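Local atomic coordinates of beta-lactamase OXA-2 (Salmonella typhimurium, PDB entry 1K38), a protein that hydrolyses beta-lactam antibiotics, oxacillin among them, to substituted beta-amino acids, as a class D serine beta-lactamase that confers antibiotic resistance. Residues Q88-R93 with T100-E105. Residues are numbered along the deposited sequence; the frame is centred on the assembly and turned at random.
Sequences QDQDLR and TVWVYE
Q90 reaches across to T100, whose OG1 donates a hydrogen bond to Q90 OE1 at 2.7 Å, the hydroxyl standing above the carbonyl plane of the amide. The same oxygen is also hydrogen-bonded with S94 OG. On the other branch, Q90 NE2 gives a fairly straight bond (158°) to Q88 O, almost in the amide plane, and a further one to G85 O. Two partners on each polar atom of this buried amide fix its rotation. A bend at chi2 (-98°) sets the amide beside T100 and leaves the aliphatic part of Q90 for the nonpolar neighbours: CG lies 3.6 Å from W102 CZ2, and CB is 3.9 Å from V103 CG2. One face of the W102 ring carries T100 CG2 and V103 CG2, both displaced toward the rim, while Q88 O meets CZ2 at the ring edge and H86 O receives the bond from NE1. Packing thins toward L92, where CD2 merely touches Y104 OH at 3.8 Å; that hydroxyl is hydrogen-bonded with T58 OG1. The Y104 side chain lies about 8 Å from that of S51, the predicted acylation serine. On the solvent side, the D89 carboxylate forms a salt bridge with R75, and the exposed Q88 side chain bonds A84 O. The contact brings together the starts of two successive helices: D91 N-caps helix 92-97 through S94 N, and helix 101-111 starts just after T100. A95 of the first helix lies against T100, V103 and Y104, L175 of helix 166-175 packs on L92, and K189 on strand 184-192, a probable substrate-binding residue, has its side chain about 7 Å from that of Y104.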
ATOM      1  N   GLN A  88      -1.368 -20.662  12.806  1.00 28.81           N
ATOM      2  CA  GLN A  88      -0.779 -19.639  13.664  1.00 27.86           C
ATOM      3  C   GLN A  88      -1.766 -18.496  13.871  1.00 26.49           C
ATOM      4  O   GLN A  88      -2.752 -18.379  13.139  1.00 25.17           O
ATOM      5  CB  GLN A  88       0.502 -19.089  13.031  1.00 30.79           C
ATOM      6  CG  GLN A  88       0.290 -18.442  11.671  1.00 34.99           C
ATOM      7  CD  GLN A  88       1.570 -17.878  11.086  1.00 37.39           C
ATOM      8  OE1 GLN A  88       2.190 -16.986  11.664  1.00 38.81           O
ATOM      9  NE2 GLN A  88       1.973 -18.397   9.932  1.00 40.34           N
ATOM     10  N   ASP A  89      -1.505 -17.660  14.874  1.00 24.99           N
ATOM     11  CA  ASP A  89      -2.373 -16.520  15.142  1.00 24.44           C
ATOM     12  C   ASP A  89      -2.340 -15.653  13.893  1.00 23.27           C
ATOM     13  O   ASP A  89      -1.374 -15.690  13.133  1.00 22.35           O
ATOM     14  CB  ASP A  89      -1.880 -15.731  16.355  1.00 26.15           C
ATOM     15  CG  ASP A  89      -1.922 -16.547  17.634  1.00 28.90           C
ATOM     16  OD1 ASP A  89      -2.872 -17.342  17.798  1.00 30.04           O
ATOM     17  OD2 ASP A  89      -1.016 -16.384  18.479  1.00 31.76           O
ATOM     18  N   GLN A  90      -3.386 -14.869  13.683  1.00 21.99           N
ATOM     19  CA  GLN A  90      -3.459 -14.052  12.481  1.00 22.58           C
ATOM     20  C   GLN A  90      -3.975 -12.639  12.687  1.00 21.73           C
ATOM     21  O   GLN A  90      -4.689 -12.353  13.647  1.00 23.08           O
ATOM     22  CB  GLN A  90      -4.405 -14.707  11.471  1.00 24.36           C
ATOM     23  CG  GLN A  90      -4.269 -16.204  11.285  1.00 24.89           C
ATOM     24  CD  GLN A  90      -3.432 -16.561  10.083  1.00 26.85           C
ATOM     25  OE1 GLN A  90      -3.548 -15.939   9.024  1.00 26.33           O
ATOM     26  NE2 GLN A  90      -2.592 -17.580  10.229  1.00 28.42           N
ATOM     27  N   ASP A  91      -3.593 -11.757  11.770  1.00 19.58           N
ATOM     28  CA  ASP A  91      -4.118 -10.399  11.749  1.00 18.99           C
ATOM     29  C   ASP A  91      -4.732 -10.311  10.357  1.00 18.23           C
ATOM     30  O   ASP A  91      -4.634 -11.267   9.582  1.00 17.08           O
ATOM     31  CB  ASP A  91      -3.044  -9.313  11.968  1.00 18.85           C
ATOM     32  CG  ASP A  91      -1.803  -9.483  11.105  1.00 19.19           C
ATOM     33  OD1 ASP A  91      -1.857 -10.103  10.023  1.00 19.43           O
ATOM     34  OD2 ASP A  91      -0.750  -8.948  11.524  1.00 21.48           O
ATOM     35  N   LEU A  92      -5.384  -9.205  10.027  1.00 16.88           N
ATOM     36  CA  LEU A  92      -6.001  -9.107   8.711  1.00 16.64           C
ATOM     37  C   LEU A  92      -5.060  -9.308   7.537  1.00 16.67           C
ATOM     38  O   LEU A  92      -5.426  -9.950   6.556  1.00 16.98           O
ATOM     39  CB  LEU A  92      -6.706  -7.763   8.541  1.00 16.46           C
ATOM     40  CG  LEU A  92      -8.071  -7.609   9.207  1.00 16.34           C
ATOM     41  CD1 LEU A  92      -8.571  -6.202   8.962  1.00 15.68           C
ATOM     42  CD2 LEU A  92      -9.053  -8.635   8.650  1.00 16.50           C
ATOM     43  N   ARG A  93      -3.851  -8.767   7.623  1.00 16.60           N
ATOM     44  CA  ARG A  93      -2.925  -8.901   6.505  1.00 18.33           C
ATOM     45  C   ARG A  93      -2.471 -10.336   6.283  1.00 18.33           C
ATOM     46  O   ARG A  93      -2.385 -10.787   5.143  1.00 19.33           O
ATOM     47  CB  ARG A  93      -1.710  -7.987   6.686  1.00 18.68           C
ATOM     48  CG  ARG A  93      -0.966  -7.720   5.374  1.00 19.49           C
ATOM     49  CD  ARG A  93       0.151  -6.698   5.555  1.00 18.89           C
ATOM     50  NE  ARG A  93      -0.341  -5.387   5.975  1.00 20.44           N
ATOM     51  CZ  ARG A  93      -0.772  -4.442   5.144  1.00 19.49           C
ATOM     52  NH1 ARG A  93      -0.777  -4.651   3.834  1.00 18.13           N
ATOM     53  NH2 ARG A  93      -1.202  -3.280   5.627  1.00 20.45           N
ATOM     54  N   THR A 100      -6.510 -17.279   4.811  1.00 19.79           N
ATOM     55  CA  THR A 100      -6.838 -17.996   6.037  1.00 19.36           C
ATOM     56  C   THR A 100      -8.341 -17.964   6.254  1.00 20.34           C
ATOM     57  O   THR A 100      -8.884 -17.074   6.911  1.00 19.52           O
ATOM     58  CB  THR A 100      -6.113 -17.375   7.237  1.00 19.15           C
ATOM     59  OG1 THR A 100      -4.716 -17.262   6.933  1.00 18.66           O
ATOM     60  CG2 THR A 100      -6.281 -18.252   8.467  1.00 21.22           C
ATOM     61  N   VAL A 101      -9.009 -18.963   5.691  1.00 19.20           N
ATOM     62  CA  VAL A 101     -10.454 -19.063   5.766  1.00 20.19           C
ATOM     63  C   VAL A 101     -11.063 -19.057   7.167  1.00 19.75           C
ATOM     64  O   VAL A 101     -12.094 -18.412   7.378  1.00 20.33           O
ATOM     65  CB  VAL A 101     -10.948 -20.322   5.017  1.00 19.88           C
ATOM     66  CG1 VAL A 101     -12.471 -20.365   5.011  1.00 21.57           C
ATOM     67  CG2 VAL A 101     -10.401 -20.327   3.589  1.00 23.01           C
ATOM     68  N   TRP A 102     -10.448 -19.745   8.127  1.00 21.08           N
ATOM     69  CA  TRP A 102     -11.045 -19.782   9.459  1.00 21.24           C
ATOM     70  C   TRP A 102     -11.249 -18.415  10.098  1.00 22.64           C
ATOM     71  O   TRP A 102     -12.170 -18.238  10.891  1.00 23.85           O
ATOM     72  CB  TRP A 102     -10.273 -20.710  10.415  1.00 21.99           C
ATOM     73  CG  TRP A 102      -8.865 -20.323  10.780  1.00 21.22           C
ATOM     74  CD1 TRP A 102      -7.714 -20.819  10.238  1.00 20.33           C
ATOM     75  CD2 TRP A 102      -8.461 -19.437  11.833  1.00 21.65           C
ATOM     76  NE1 TRP A 102      -6.619 -20.306  10.894  1.00 22.95           N
ATOM     77  CE2 TRP A 102      -7.050 -19.455  11.877  1.00 21.33           C
ATOM     78  CE3 TRP A 102      -9.156 -18.632  12.748  1.00 20.80           C
ATOM     79  CZ2 TRP A 102      -6.316 -18.700  12.802  1.00 20.77           C
ATOM     80  CZ3 TRP A 102      -8.424 -17.880  13.670  1.00 21.15           C
ATOM     81  CH2 TRP A 102      -7.020 -17.922  13.686  1.00 21.34           C
ATOM     82  N   VAL A 103     -10.412 -17.445   9.749  1.00 21.58           N
ATOM     83  CA  VAL A 103     -10.565 -16.104  10.304  1.00 20.81           C
ATOM     84  C   VAL A 103     -11.862 -15.495   9.783  1.00 20.41           C
ATOM     85  O   VAL A 103     -12.646 -14.919  10.542  1.00 20.21           O
ATOM     86  CB  VAL A 103      -9.383 -15.188   9.901  1.00 21.48           C
ATOM     87  CG1 VAL A 103      -9.683 -13.743  10.283  1.00 20.30           C
ATOM     88  CG2 VAL A 103      -8.113 -15.654  10.587  1.00 19.79           C
ATOM     89  N   TYR A 104     -12.099 -15.637   8.483  1.00 19.34           N
ATOM     90  CA  TYR A 104     -13.304 -15.083   7.893  1.00 19.98           C
ATOM     91  C   TYR A 104     -14.560 -15.863   8.260  1.00 21.21           C
ATOM     92  O   TYR A 104     -15.668 -15.345   8.147  1.00 20.83           O
ATOM     93  CB  TYR A 104     -13.129 -14.942   6.377  1.00 19.37           C
ATOM     94  CG  TYR A 104     -12.202 -13.793   6.036  1.00 18.03           C
ATOM     95  CD1 TYR A 104     -10.830 -13.885   6.271  1.00 17.35           C
ATOM     96  CD2 TYR A 104     -12.709 -12.579   5.566  1.00 17.52           C
ATOM     97  CE1 TYR A 104      -9.982 -12.798   6.049  1.00 17.02           C
ATOM     98  CE2 TYR A 104     -11.868 -11.482   5.340  1.00 17.41           C
ATOM     99  CZ  TYR A 104     -10.507 -11.599   5.586  1.00 18.59           C
ATOM    100  OH  TYR A 104      -9.670 -10.523   5.382  1.00 17.99           O
ATOM    101  N   GLU A 105     -14.388 -17.101   8.712  1.00 22.62           N
ATOM    102  CA  GLU A 105     -15.534 -17.894   9.139  1.00 25.41           C
ATOM    103  C   GLU A 105     -16.019 -17.243  10.431  1.00 24.88           C
ATOM    104  O   GLU A 105     -17.218 -17.176  10.700  1.00 24.80           O
ATOM    105  CB  GLU A 105     -15.125 -19.345   9.398  1.00 27.49           C
ATOM    106  CG  GLU A 105     -14.888 -20.152   8.129  1.00 32.73           C
ATOM    107  CD  GLU A 105     -14.423 -21.565   8.419  1.00 36.01           C
ATOM    108  OE1 GLU A 105     -15.078 -22.251   9.234  1.00 38.99           O
ATOM    109  OE2 GLU A 105     -13.406 -21.993   7.831  1.00 37.97           O
TER